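Local coordinates for protein 2-hydroxyhepta-2,4-diene-1,7-dioate isomerase (Corynebacterium glutamicum, PDB 4DBF) that probably acts as a magnesium-binding oxaloacetate decarboxylase of the fumarylacetoacetate hydrolase (FAH) family, with a possible isomerase activity, at residues G24-P29 against K70-L75; A49-G54 against T63-P68; P80-A85 against M246-G251; A140-K145 against V158-T163; I192-E197 against P276-L281. All blocks are in the same frame, centred on the assembly; numbering follows the deposited sequence. Where two conformers were deposited one is given.

Contact 1. Residues G24-P29 against K70-L75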
# COMPACT_ATOMS: atom_id res chain seq x y z
N GLY A 24 13.93 -17.10 -5.72
CA GLY A 24 13.07 -16.53 -6.69
C GLY A 24 11.68 -17.11 -6.64
O GLY A 24 11.38 -17.93 -5.84
N ARG A 25 10.87 -16.61 -7.53
CA ARG A 25 9.59 -17.19 -7.81
C ARG A 25 9.59 -17.47 -9.30
O ARG A 25 10.07 -16.70 -10.09
CB ARG A 25 8.49 -16.23 -7.49
CG ARG A 25 7.94 -16.30 -6.12
CD ARG A 25 6.90 -15.20 -5.90
NE ARG A 25 5.63 -15.51 -6.46
CZ ARG A 25 5.03 -14.85 -7.44
NH1 ARG A 25 5.54 -13.81 -7.99
NH2 ARG A 25 3.88 -15.26 -7.88
N ILE A 26 9.04 -18.60 -9.66
CA ILE A 26 9.00 -19.01 -11.03
C ILE A 26 7.64 -19.52 -11.47
O ILE A 26 6.92 -20.04 -10.71
CB ILE A 26 10.05 -20.09 -11.34
CG1 ILE A 26 10.01 -21.22 -10.33
CG2 ILE A 26 11.43 -19.49 -11.44
CD1 ILE A 26 10.88 -22.39 -10.75
N ALA A 27 7.37 -19.39 -12.74
CA ALA A 27 6.31 -20.07 -13.39
C ALA A 27 6.93 -21.26 -14.13
O ALA A 27 7.93 -21.13 -14.77
CB ALA A 27 5.59 -19.18 -14.34
N THR A 28 6.29 -22.40 -14.00
CA THR A 28 6.70 -23.61 -14.65
C THR A 28 5.51 -24.24 -15.35
O THR A 28 4.42 -23.84 -15.13
CB THR A 28 7.25 -24.61 -13.62
OG1 THR A 28 6.17 -25.24 -12.98
CG2 THR A 28 8.12 -23.92 -12.59
N PRO A 29 5.75 -25.26 -16.14
CA PRO A 29 4.67 -25.94 -16.82
C PRO A 29 3.68 -26.49 -15.84
O PRO A 29 2.58 -26.72 -16.16
CB PRO A 29 5.37 -27.04 -17.58
CG PRO A 29 6.71 -26.55 -17.77
CD PRO A 29 7.03 -25.85 -16.50
N LYS A 70 16.60 -21.83 -17.81
CA LYS A 70 16.14 -21.59 -19.16
C LYS A 70 14.79 -22.19 -19.51
O LYS A 70 14.17 -21.73 -20.40
CB LYS A 70 17.22 -22.01 -20.18
CG LYS A 70 17.27 -23.49 -20.46
CD LYS A 70 18.00 -23.83 -21.74
CE LYS A 70 18.57 -25.23 -21.68
NZ LYS A 70 17.54 -26.30 -21.55
N ASP A 71 14.35 -23.21 -18.80
CA ASP A 71 13.07 -23.87 -19.07
C ASP A 71 11.90 -23.36 -18.22
O ASP A 71 10.82 -23.87 -18.30
CB ASP A 71 13.15 -25.37 -18.81
CG ASP A 71 14.21 -26.10 -19.63
OD1 ASP A 71 14.83 -25.56 -20.50
OD2 ASP A 71 14.41 -27.27 -19.35
N VAL A 72 12.14 -22.39 -17.37
CA VAL A 72 11.08 -21.78 -16.60
C VAL A 72 11.17 -20.27 -16.74
O VAL A 72 12.01 -19.80 -17.44
CB VAL A 72 11.15 -22.16 -15.14
CG1 VAL A 72 10.95 -23.64 -14.96
CG2 VAL A 72 12.45 -21.70 -14.55
N ARG A 73 10.31 -19.52 -16.07
CA ARG A 73 10.22 -18.13 -16.20
C ARG A 73 10.30 -17.34 -14.91
O ARG A 73 9.47 -17.64 -14.12
CB ARG A 73 8.90 -17.78 -16.82
CG ARG A 73 8.97 -17.19 -18.17
CD ARG A 73 7.59 -16.72 -18.62
NE ARG A 73 6.90 -17.76 -19.38
CZ ARG A 73 7.33 -18.28 -20.51
NH1 ARG A 73 8.46 -17.90 -21.05
NH2 ARG A 73 6.61 -19.19 -21.11
N LEU A 74 11.27 -16.51 -14.62
CA LEU A 74 11.33 -15.77 -13.40
C LEU A 74 10.15 -14.84 -13.26
O LEU A 74 9.76 -14.22 -14.18
CB LEU A 74 12.59 -14.96 -13.38
CG LEU A 74 13.83 -15.79 -13.15
CD1 LEU A 74 15.06 -14.98 -13.40
CD2 LEU A 74 13.85 -16.35 -11.76
N LEU A 75 9.60 -14.78 -12.09
CA LEU A 75 8.55 -13.83 -11.73
C LEU A 75 9.10 -12.85 -10.70
O LEU A 75 10.15 -13.03 -10.24
CB LEU A 75 7.35 -14.55 -11.14
CG LEU A 75 6.73 -15.71 -11.90
CD1 LEU A 75 5.64 -16.38 -11.11
CD2 LEU A 75 6.21 -15.29 -13.24
O HOH W 1 12.12 -14.34 -9.08
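Val-72 pushes its branched side chain into the hollow between Ile-26 and Thr-28, where two antiparallel strands of the N-terminal domain, 24-28 and 73-75, pair at 135°. Its two methyls split the work. CG1 lies beside Thr-28 CG2 at 3.7 Å, the two side chains pointing the same way, while CG2 meets Ile-26 CG2 at 3.9 Å. Beneath them Val-72 CB sits 3.4 Å from Ala-27 O, so the valine is seated on the backbone as well. Trp-67 of strand 65-68 packs against all three side chains. Two residues on, Leu-74 CD2 meets Ile-26 CG2 on that face.

The other face is filled by Leu-75, whose fork lies against the neighbouring strand. CD2 reaches Ala-27 CB at 4.1 Å, and CD1 rests on the backbone between Ile-26 and Ala-27. Arg-25 bends at chi3 (79°) and crosses Leu-75 at about a right angle, which lays one guanidinium face over CD1; its NH1 is hydrogen-bonded to Ala-76 O. Backbone bonds join Ala-27 and Arg-73 in both directions. Nearby, Leu-75 N donates to Arg-25 O at 2.8 Å, and a water accepts from Arg-25 N and also bonds to Leu-75 O.

Contact 2. Residues A49-G54 against T63-P68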
# COMPACT_ATOMS: atom_id res chain seq x y z
N ALA A 49 16.88 -23.95 -11.16
CA ALA A 49 15.87 -23.64 -10.18
C ALA A 49 15.43 -24.88 -9.40
O ALA A 49 15.09 -25.87 -9.97
CB ALA A 49 14.68 -22.96 -10.82
N ARG A 50 15.44 -24.77 -8.10
CA ARG A 50 15.10 -25.84 -7.23
C ARG A 50 13.90 -25.44 -6.40
O ARG A 50 13.98 -24.57 -5.61
CB ARG A 50 16.26 -26.14 -6.28
CG ARG A 50 17.50 -26.68 -6.92
CD ARG A 50 17.95 -27.93 -6.18
NE ARG A 50 19.12 -27.71 -5.42
CZ ARG A 50 19.53 -28.43 -4.38
NH1 ARG A 50 18.86 -29.45 -3.92
NH2 ARG A 50 20.64 -28.09 -3.80
N GLU A 51 12.79 -26.12 -6.61
CA GLU A 51 11.60 -25.81 -5.90
C GLU A 51 11.78 -25.97 -4.40
O GLU A 51 12.35 -26.91 -3.95
CB GLU A 51 10.45 -26.65 -6.38
CG GLU A 51 9.22 -26.46 -5.56
CD GLU A 51 8.09 -27.35 -5.96
OE1 GLU A 51 8.31 -28.54 -6.11
OE2 GLU A 51 7.01 -26.85 -6.14
N ILE A 52 11.30 -25.01 -3.65
CA ILE A 52 11.28 -25.14 -2.24
C ILE A 52 9.89 -25.34 -1.70
O ILE A 52 8.94 -24.93 -2.27
CB ILE A 52 11.95 -23.99 -1.49
CG1 ILE A 52 11.31 -22.68 -1.81
CG2 ILE A 52 13.43 -23.86 -1.80
CD1 ILE A 52 11.81 -21.61 -0.91
N GLU A 53 9.84 -25.98 -0.55
CA GLU A 53 8.62 -26.18 0.16
C GLU A 53 8.17 -24.84 0.72
O GLU A 53 8.85 -24.25 1.48
CB GLU A 53 8.90 -27.17 1.29
CG GLU A 53 7.85 -28.21 1.51
CD GLU A 53 8.34 -29.33 2.41
OE1 GLU A 53 8.70 -29.08 3.57
OE2 GLU A 53 8.37 -30.48 1.93
N GLY A 54 7.01 -24.36 0.33
CA GLY A 54 6.50 -23.14 0.93
C GLY A 54 7.24 -21.87 0.57
O GLY A 54 7.64 -21.74 -0.53
N THR A 63 11.86 -29.72 -2.38
CA THR A 63 10.89 -30.74 -2.61
C THR A 63 11.45 -31.81 -3.51
O THR A 63 10.86 -32.83 -3.66
CB THR A 63 9.73 -30.20 -3.42
OG1 THR A 63 10.22 -29.77 -4.68
CG2 THR A 63 9.06 -29.12 -2.71
N GLY A 64 12.56 -31.52 -4.14
CA GLY A 64 13.14 -32.41 -5.09
C GLY A 64 12.99 -32.01 -6.54
O GLY A 64 13.82 -32.34 -7.32
N ARG A 65 11.93 -31.30 -6.88
CA ARG A 65 11.75 -30.83 -8.24
C ARG A 65 12.73 -29.74 -8.61
O ARG A 65 12.98 -28.87 -7.84
CB ARG A 65 10.35 -30.31 -8.47
CG ARG A 65 9.24 -31.20 -8.00
CD ARG A 65 7.97 -30.90 -8.76
NE ARG A 65 7.37 -29.68 -8.30
CZ ARG A 65 6.18 -29.25 -8.64
NH1 ARG A 65 5.44 -29.95 -9.46
NH2 ARG A 65 5.73 -28.13 -8.17
N GLU A 66 13.24 -29.81 -9.81
CA GLU A 66 14.11 -28.79 -10.34
C GLU A 66 13.99 -28.63 -11.85
O GLU A 66 13.49 -29.49 -12.52
CB GLU A 66 15.56 -28.99 -9.94
CG GLU A 66 16.13 -30.33 -10.31
CD GLU A 66 17.25 -30.76 -9.39
OE1 GLU A 66 18.01 -29.91 -8.94
OE2 GLU A 66 17.33 -31.95 -9.10
N TRP A 67 14.44 -27.49 -12.33
CA TRP A 67 14.44 -27.18 -13.73
C TRP A 67 15.66 -26.40 -14.05
O TRP A 67 16.07 -25.60 -13.25
CB TRP A 67 13.25 -26.29 -14.10
CG TRP A 67 11.89 -26.80 -13.72
CD1 TRP A 67 10.98 -27.44 -14.53
CD2 TRP A 67 11.26 -26.73 -12.45
NE1 TRP A 67 9.87 -27.75 -13.85
CE2 TRP A 67 9.98 -27.36 -12.59
CE3 TRP A 67 11.60 -26.22 -11.24
CZ2 TRP A 67 9.10 -27.45 -11.57
CZ3 TRP A 67 10.72 -26.32 -10.21
CH2 TRP A 67 9.50 -26.93 -10.36
N PRO A 68 16.23 -26.60 -15.22
CA PRO A 68 17.17 -25.64 -15.76
C PRO A 68 16.47 -24.29 -15.84
O PRO A 68 15.33 -24.26 -16.20
CB PRO A 68 17.44 -26.16 -17.16
CG PRO A 68 17.01 -27.54 -17.15
CD PRO A 68 15.88 -27.60 -16.22
O HOH W 2 13.69 -29.00 -5.15
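Glu-51 and Arg-65 form a two-pronged salt bridge at the end of an antiparallel strand pair, 49-52 with 65-68, in the N-terminal domain. The glutamate leaves its backbone with CG opposite N (chi1 174°) and stays extended through chi2, which carries the carboxylate across to the turn at Thr-63 to Arg-65. Arg-65 bends at chi3 (-75°) and presents the NE side of its guanidinium: NE donates to Glu-51 OE1 at 2.6 Å and NH2 to Glu-51 OE2 at 2.7 Å. The NH2 bond arrives on the syn side of OE2, whereas NE comes from above the carboxylate plane.

Thr-63 OG1 donates to the same Glu-51 OE1 at 2.7 Å, on its anti side and from the opposite face to NE. The hydroxyl also accepts from Arg-65 N, an ST turn. Two donors on OE1 and one on OE2 therefore fix the carboxylate's rotation. Arg-65 NH1 makes a salt bridge to Asp-30, a magnesium ligand in a structure of this protein though not in this chain here, consistent with a second-shell role at that site.

Farther along, Arg-50 and Glu-66 run side by side on one face, their charges near but not bonded; the salt bridge of Arg-50 goes to Glu-38. On the opposite face Trp-67 brings its ring edge to the glutamate stem, with CZ3 3.9 Å from Glu-51 CB.

Contact 3. Residues P80-A85 against M246-G251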
# COMPACT_ATOMS: atom_id res chain seq x y z
N PRO A 80 4.67 -8.59 -2.34
CA PRO A 80 4.74 -7.82 -1.11
C PRO A 80 3.42 -7.23 -0.68
O PRO A 80 2.71 -6.83 -1.53
CB PRO A 80 5.70 -6.71 -1.46
CG PRO A 80 5.59 -6.57 -2.91
CD PRO A 80 5.26 -7.89 -3.47
N SER A 81 3.17 -7.13 0.62
CA SER A 81 2.00 -6.46 1.16
C SER A 81 2.04 -4.97 0.89
O SER A 81 1.04 -4.37 0.63
CB SER A 81 1.80 -6.73 2.66
OG SER A 81 2.49 -5.84 3.44
N LYS A 82 3.22 -4.41 0.93
CA LYS A 82 3.45 -3.07 0.50
C LYS A 82 4.87 -2.85 0.04
O LYS A 82 5.73 -3.61 0.32
CB LYS A 82 3.08 -2.08 1.59
CG LYS A 82 3.76 -2.32 2.91
CD LYS A 82 3.24 -1.39 3.97
CE LYS A 82 4.01 -1.53 5.26
NZ LYS A 82 3.83 -2.82 5.92
N VAL A 83 5.06 -1.76 -0.68
CA VAL A 83 6.35 -1.35 -1.18
C VAL A 83 6.60 0.05 -0.65
O VAL A 83 5.85 0.95 -0.91
CB VAL A 83 6.41 -1.33 -2.69
CG1 VAL A 83 7.78 -0.85 -3.13
CG2 VAL A 83 6.04 -2.67 -3.24
N VAL A 84 7.63 0.20 0.15
CA VAL A 84 7.93 1.48 0.75
C VAL A 84 9.17 2.01 0.10
O VAL A 84 10.12 1.33 -0.01
CB VAL A 84 8.16 1.40 2.25
CG1 VAL A 84 8.38 2.78 2.80
CG2 VAL A 84 7.01 0.71 2.94
N ALA A 85 9.09 3.23 -0.39
CA ALA A 85 10.14 3.79 -1.16
C ALA A 85 10.62 5.14 -0.62
O ALA A 85 9.89 5.83 -0.03
CB ALA A 85 9.72 3.92 -2.59
N MET A 246 5.79 2.59 10.69
CA MET A 246 5.06 1.52 10.07
C MET A 246 5.59 0.14 10.40
O MET A 246 6.73 -0.08 10.24
CB MET A 246 5.27 1.62 8.57
CG MET A 246 4.23 2.31 7.78
SD MET A 246 4.80 2.59 6.10
CE MET A 246 4.40 4.30 6.09
N THR A 247 4.72 -0.80 10.74
CA THR A 247 5.11 -2.19 10.83
C THR A 247 5.44 -2.71 9.44
O THR A 247 4.72 -2.48 8.52
CB THR A 247 3.99 -3.08 11.42
OG1 THR A 247 3.73 -2.72 12.76
CG2 THR A 247 4.38 -4.52 11.39
N LEU A 248 6.54 -3.42 9.33
CA LEU A 248 6.89 -4.11 8.12
C LEU A 248 6.70 -5.63 8.26
O LEU A 248 6.91 -6.16 9.30
CB LEU A 248 8.30 -3.76 7.70
CG LEU A 248 8.65 -2.30 7.37
CD1 LEU A 248 10.10 -2.13 7.00
CD2 LEU A 248 7.74 -1.79 6.30
N LEU A 249 6.32 -6.29 7.18
CA LEU A 249 6.00 -7.71 7.18
C LEU A 249 6.95 -8.47 6.25
O LEU A 249 7.49 -7.89 5.32
CB LEU A 249 4.56 -7.83 6.69
CG LEU A 249 3.53 -7.14 7.59
CD1 LEU A 249 2.14 -7.22 7.04
CD2 LEU A 249 3.60 -7.79 8.98
N PRO A 250 7.13 -9.81 6.48
CA PRO A 250 7.90 -10.60 5.50
C PRO A 250 7.40 -10.45 4.07
O PRO A 250 6.19 -10.55 3.80
CB PRO A 250 7.72 -12.08 5.94
CG PRO A 250 7.29 -11.98 7.44
CD PRO A 250 6.52 -10.63 7.54
N GLY A 251 8.33 -10.21 3.15
CA GLY A 251 7.94 -10.03 1.77
C GLY A 251 7.83 -8.56 1.40
O GLY A 251 7.93 -8.25 0.21
O HOH W 3 4.60 -8.77 2.69
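Lys-82 spans from the start of strand 83-85 to the loop 246-251, and its ammonium ends on a backbone carbonyl there. From CB, the chain sets out with CG between the backbone N and carbonyl carbon (chi1 55°), then runs straight through CG and CD without touching the loop. Contact begins at CE, which lies 3.9 Å from Leu-248 CD2, the two side chains crossing at about a right angle, and 3.5 Å from Thr-247 O. A last bend (chi4 -67°) turns NZ onto Thr-247 O at 2.8 Å, in the carbonyl plane. The same NZ forms a salt bridge with Asp-252, whose carboxylate also holds Ser-81 OG and Leu-249 N, so one acid ties both segments together.

Val-84 CG2 adds an apolar contact, 4.3 Å from both Met-246 SD and Leu-248 CD2. At the other end a water accepts from Ser-81 N and donates to Pro-250 O. Gly-251 O lies 3.2 Å from Pro-80 CB and is buried with no polar partner in the model. Thr-247 OG1 bonds to Asp-187 of the second subunit. A lysine ammonium shared between a carbonyl and Asp-252 thus joins the loop after helix 235-243 to strand 83-87 of the FAH-family domain, beside the subunit interface.

Contact 4. Residues A140-K145 against V158-T163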
# COMPACT_ATOMS: atom_id res chain seq x y z
N ALA A 140 16.85 -2.78 -3.73
CA ALA A 140 15.64 -3.12 -3.01
C ALA A 140 15.95 -4.05 -1.89
O ALA A 140 16.69 -4.95 -2.04
CB ALA A 140 14.60 -3.74 -3.92
N VAL A 141 15.33 -3.81 -0.77
CA VAL A 141 15.47 -4.64 0.37
C VAL A 141 14.21 -5.48 0.56
O VAL A 141 13.14 -4.97 0.54
CB VAL A 141 15.66 -3.82 1.63
CG1 VAL A 141 15.77 -4.71 2.82
CG2 VAL A 141 16.87 -2.92 1.53
N VAL A 142 14.38 -6.76 0.76
CA VAL A 142 13.23 -7.57 1.08
C VAL A 142 13.24 -7.97 2.56
O VAL A 142 14.17 -8.55 3.03
CB VAL A 142 13.13 -8.81 0.20
CG1 VAL A 142 11.94 -9.62 0.60
CG2 VAL A 142 13.05 -8.42 -1.25
N ILE A 143 12.17 -7.60 3.23
CA ILE A 143 11.97 -7.81 4.64
C ILE A 143 11.68 -9.29 4.93
O ILE A 143 10.97 -9.93 4.23
CB ILE A 143 10.86 -6.91 5.23
CG1 ILE A 143 11.25 -5.45 5.18
CG2 ILE A 143 10.60 -7.25 6.67
CD1 ILE A 143 12.56 -5.16 5.81
N GLY A 144 12.29 -9.80 5.97
CA GLY A 144 12.30 -11.21 6.28
C GLY A 144 11.50 -11.64 7.49
O GLY A 144 11.24 -12.78 7.68
N LYS A 145 11.13 -10.69 8.30
CA LYS A 145 10.32 -10.96 9.44
C LYS A 145 9.57 -9.73 9.87
O LYS A 145 9.94 -8.64 9.57
CB LYS A 145 11.17 -11.54 10.54
CG LYS A 145 12.18 -10.60 11.12
CD LYS A 145 12.84 -11.27 12.31
CE LYS A 145 13.13 -10.28 13.40
NZ LYS A 145 14.09 -10.80 14.39
N VAL A 158 16.52 -8.10 10.16
CA VAL A 158 15.19 -8.09 9.58
C VAL A 158 15.15 -8.25 8.07
O VAL A 158 14.10 -8.34 7.52
CB VAL A 158 14.38 -6.84 9.94
CG1 VAL A 158 14.19 -6.67 11.42
CG2 VAL A 158 14.95 -5.61 9.30
N VAL A 159 16.29 -8.25 7.42
CA VAL A 159 16.27 -8.41 5.99
C VAL A 159 16.54 -9.83 5.48
O VAL A 159 17.46 -10.49 5.88
CB VAL A 159 17.00 -7.30 5.17
CG1 VAL A 159 17.35 -6.06 5.95
CG2 VAL A 159 18.05 -7.80 4.23
N LEU A 160 15.67 -10.26 4.59
CA LEU A 160 15.84 -11.50 3.91
C LEU A 160 16.98 -11.40 2.92
O LEU A 160 17.80 -12.24 2.88
CB LEU A 160 14.56 -11.91 3.18
CG LEU A 160 14.64 -13.17 2.34
CD1 LEU A 160 14.99 -14.40 3.12
CD2 LEU A 160 13.45 -13.41 1.44
N GLY A 161 16.96 -10.38 2.10
CA GLY A 161 18.00 -10.21 1.10
C GLY A 161 17.76 -9.00 0.23
O GLY A 161 16.89 -8.14 0.55
N PHE A 162 18.54 -8.92 -0.84
CA PHE A 162 18.52 -7.72 -1.68
C PHE A 162 17.98 -8.14 -3.02
O PHE A 162 18.22 -9.26 -3.44
CB PHE A 162 19.95 -7.13 -1.89
CG PHE A 162 20.47 -6.37 -0.69
CD1 PHE A 162 19.61 -5.66 0.13
CD2 PHE A 162 21.83 -6.37 -0.38
CE1 PHE A 162 20.10 -4.99 1.29
CE2 PHE A 162 22.32 -5.65 0.74
CZ PHE A 162 21.43 -4.98 1.57
N THR A 163 17.27 -7.24 -3.71
CA THR A 163 16.91 -7.46 -5.10
C THR A 163 16.98 -6.15 -5.85
O THR A 163 17.44 -5.17 -5.31
CB THR A 163 15.51 -8.22 -5.20
OG1 THR A 163 15.30 -8.62 -6.56
CG2 THR A 163 14.39 -7.34 -4.72
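Val-141 and Val-142 both set CG1 opposite their backbone N (chi1 178° and 179°); the strand puts the two residues on opposite faces, and the torsions turn both methyls of each toward strand 159-163. On one face the Val-141 and Val-159 side chains cross at about a right angle, Val-141 CG1 3.7 Å from Val-159 CB, while Val-141 CG2 meets the edge of the Phe-162 ring, 3.8 Å from CE1. On the other, Val-142 CG1 lies alongside Leu-160 CD2 at 4.2 Å and Val-142 CG2 approaches Thr-163 CG2. That threonine points OG1 opposite its own N toward Trp-195 O, to which it is hydrogen-bonded, leaving CG2 for Ala-140 CB.

The backbones pair antiparallel at 152°. Ala-140 and Thr-163 exchange two hydrogen bonds, and Val-142 N donates to Gly-161 O at 2.9 Å. There the register slips by one residue in a classic beta bulge: Leu-160 and Gly-161 both face Val-142. Leu-160 N makes the shorter bond to Val-142 O at 2.8 Å, whereas the bond from Gly-161 N is weak at 3.5 Å. Past the bulge, Gly-144 N closes on Val-158 O, and Leu-160 CB packs against Gly-144 CA.

Ile-239 of helix 235-243 covers Val-158 and Val-159, and Ile-196 of strand 190-197 covers Val-142 and Thr-163. Ala-140 lies two residues from the magnesium ligand Glu-138 on the same strand. Side chains across the pair meet entirely through carbon, so polar bonding between the segments falls to the backbone. One carbonyl, Val-142 O, takes two N-H groups and absorbs the extra residue, so the backbone bonding continues on both sides of the bulge.

Contact 5. Residues I192-E197 against P276-L281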
# COMPACT_ATOMS: atom_id res chain seq x y z
N ILE A 192 10.38 -5.81 -10.28
CA ILE A 192 11.29 -6.31 -9.26
C ILE A 192 11.91 -7.66 -9.64
O ILE A 192 11.25 -8.48 -10.18
CB ILE A 192 10.59 -6.46 -7.91
CG1 ILE A 192 9.99 -5.15 -7.47
CG2 ILE A 192 11.54 -6.89 -6.86
CD1 ILE A 192 9.05 -5.29 -6.31
N GLY A 193 13.19 -7.83 -9.32
CA GLY A 193 13.92 -9.01 -9.68
C GLY A 193 15.39 -8.80 -9.87
O GLY A 193 15.87 -7.74 -9.65
N PRO A 194 16.09 -9.82 -10.32
CA PRO A 194 15.50 -11.07 -10.78
C PRO A 194 15.31 -12.15 -9.72
O PRO A 194 14.64 -13.08 -9.97
CB PRO A 194 16.52 -11.58 -11.76
CG PRO A 194 17.77 -11.10 -11.22
CD PRO A 194 17.50 -9.74 -10.70
N TRP A 195 15.94 -11.98 -8.59
CA TRP A 195 15.82 -12.87 -7.48
C TRP A 195 16.34 -12.17 -6.28
O TRP A 195 16.80 -11.08 -6.39
CB TRP A 195 16.59 -14.15 -7.74
CG TRP A 195 17.95 -13.91 -8.28
CD1 TRP A 195 18.98 -13.24 -7.68
CD2 TRP A 195 18.47 -14.29 -9.57
NE1 TRP A 195 20.05 -13.21 -8.48
CE2 TRP A 195 19.81 -13.81 -9.63
CE3 TRP A 195 17.97 -14.95 -10.64
CZ2 TRP A 195 20.60 -14.01 -10.71
CZ3 TRP A 195 18.76 -15.14 -11.72
CH2 TRP A 195 20.05 -14.69 -11.76
N ILE A 196 16.24 -12.78 -5.13
CA ILE A 196 16.60 -12.14 -3.91
C ILE A 196 17.97 -12.75 -3.44
O ILE A 196 18.09 -13.98 -3.25
CB ILE A 196 15.54 -12.37 -2.87
CG1 ILE A 196 14.21 -11.64 -3.31
CG2 ILE A 196 16.02 -11.88 -1.47
CD1 ILE A 196 13.07 -12.12 -2.49
N GLU A 197 18.97 -11.89 -3.31
CA GLU A 197 20.32 -12.33 -2.87
C GLU A 197 20.35 -12.25 -1.35
O GLU A 197 20.30 -11.16 -0.79
CB GLU A 197 21.43 -11.46 -3.46
CG GLU A 197 22.87 -11.82 -2.90
CD GLU A 197 23.20 -13.31 -3.14
OE1 GLU A 197 23.40 -13.71 -4.30
OE2 GLU A 197 23.20 -14.11 -2.20
N PRO A 276 25.75 -5.32 -9.80
CA PRO A 276 26.71 -6.45 -9.67
C PRO A 276 26.53 -7.16 -8.34
O PRO A 276 26.30 -6.50 -7.30
CB PRO A 276 28.10 -5.77 -9.79
CG PRO A 276 27.83 -4.25 -9.59
CD PRO A 276 26.44 -4.06 -10.17
N GLY A 277 26.55 -8.48 -8.34
CA GLY A 277 26.25 -9.19 -7.10
C GLY A 277 24.81 -9.67 -6.99
O GLY A 277 24.51 -10.63 -6.26
N ILE A 278 23.91 -9.00 -7.72
CA ILE A 278 22.52 -9.42 -7.80
C ILE A 278 22.30 -9.91 -9.22
O ILE A 278 22.04 -11.08 -9.43
CB ILE A 278 21.54 -8.23 -7.43
CG1 ILE A 278 21.94 -7.65 -6.05
CG2 ILE A 278 20.04 -8.73 -7.54
CD1 ILE A 278 20.93 -6.59 -5.51
N GLY A 279 22.42 -9.02 -10.21
CA GLY A 279 22.17 -9.42 -11.59
C GLY A 279 21.54 -8.33 -12.41
O GLY A 279 21.88 -7.18 -12.23
N LYS A 280 20.62 -8.70 -13.28
CA LYS A 280 20.02 -7.71 -14.19
C LYS A 280 18.51 -7.81 -14.18
O LYS A 280 17.97 -8.90 -14.11
CB LYS A 280 20.54 -7.94 -15.62
CG LYS A 280 21.98 -7.46 -15.81
CD LYS A 280 22.43 -7.87 -17.23
CE LYS A 280 23.88 -7.48 -17.45
NZ LYS A 280 24.37 -8.07 -18.74
N LEU A 281 17.84 -6.68 -14.23
CA LEU A 281 16.40 -6.60 -14.30
C LEU A 281 16.02 -5.86 -15.58
O LEU A 281 16.18 -4.62 -15.65
CB LEU A 281 15.80 -5.90 -13.04
CG LEU A 281 14.27 -5.71 -13.02
CD1 LEU A 281 13.52 -7.10 -13.10
CD2 LEU A 281 13.89 -4.93 -11.74
O HOH W 4 22.90 -12.83 -6.70
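Leu-281 rests its fork on the backbone of Ile-192 and Gly-193 in the kinked segment 192-197. It holds CG opposite its backbone N (chi1 178°), which directs the methyls at the kink: CD2 lies 3.8 Å from both Ile-192 CA and Gly-193 N. Pro-194, which follows a cis peptide bond, sets its ring against the carbonyl of Lys-280, CD to O 3.5 Å, and also touches Ile-278 CG2 through CD at 4.2 Å.

Trp-195 gives the polar link. Its NE1 makes a weak, bent bond to Ile-278 O at 3.1 Å. The indole gets there because CG sits between backbone N and carbonyl carbon (chi1 46°), folding the ring back until Pro-194 CG lies over the centre of one face. A water lies beside it, bonded to Glu-197 OE1 at 2.6 Å and to Gly-277 O at 2.8 Å, with a weak bond from Trp-195 NE1.

Farther out, Glu-197 OE2 is held by Asp-199 N, and Arg-22 makes a cation-pi contact with Trp-195. Phe-162 and Ile-164 of strand 159-170 pack on Ile-278. Ile-278 and Gly-279 themselves form a classic beta bulge opposite Ile-275. Here a corner at a cis-proline in strand 190-197 meets a bulged strand start, joining two sheets in the core of the FAH-family domain.

In the fold
Contacts 1 and 2 belong to the N-terminal domain, contacts 3 to 5 to the FAH-family domain. Along the chain contact 2 falls between the two segments of contact 1, and contact 4 between those of contact 3; contacts 3 and 5 alternate their segments. Contacts 1 and 2 lie with centres about 11 Å apart and share packing around Trp-67. Contacts 3 and 4, centres about 10 Å apart, meet where Gly-251 approaches Ile-143. Strands 159-170 and 190-197 are neighbours, linking contacts 4 and 5, centres about 12 Å apart. Contact 5 also touches contact 1 through Leu-74 against Pro-194 and Trp-195; strand 190-197 pairs with strand 22-28 and so joins the two family regions.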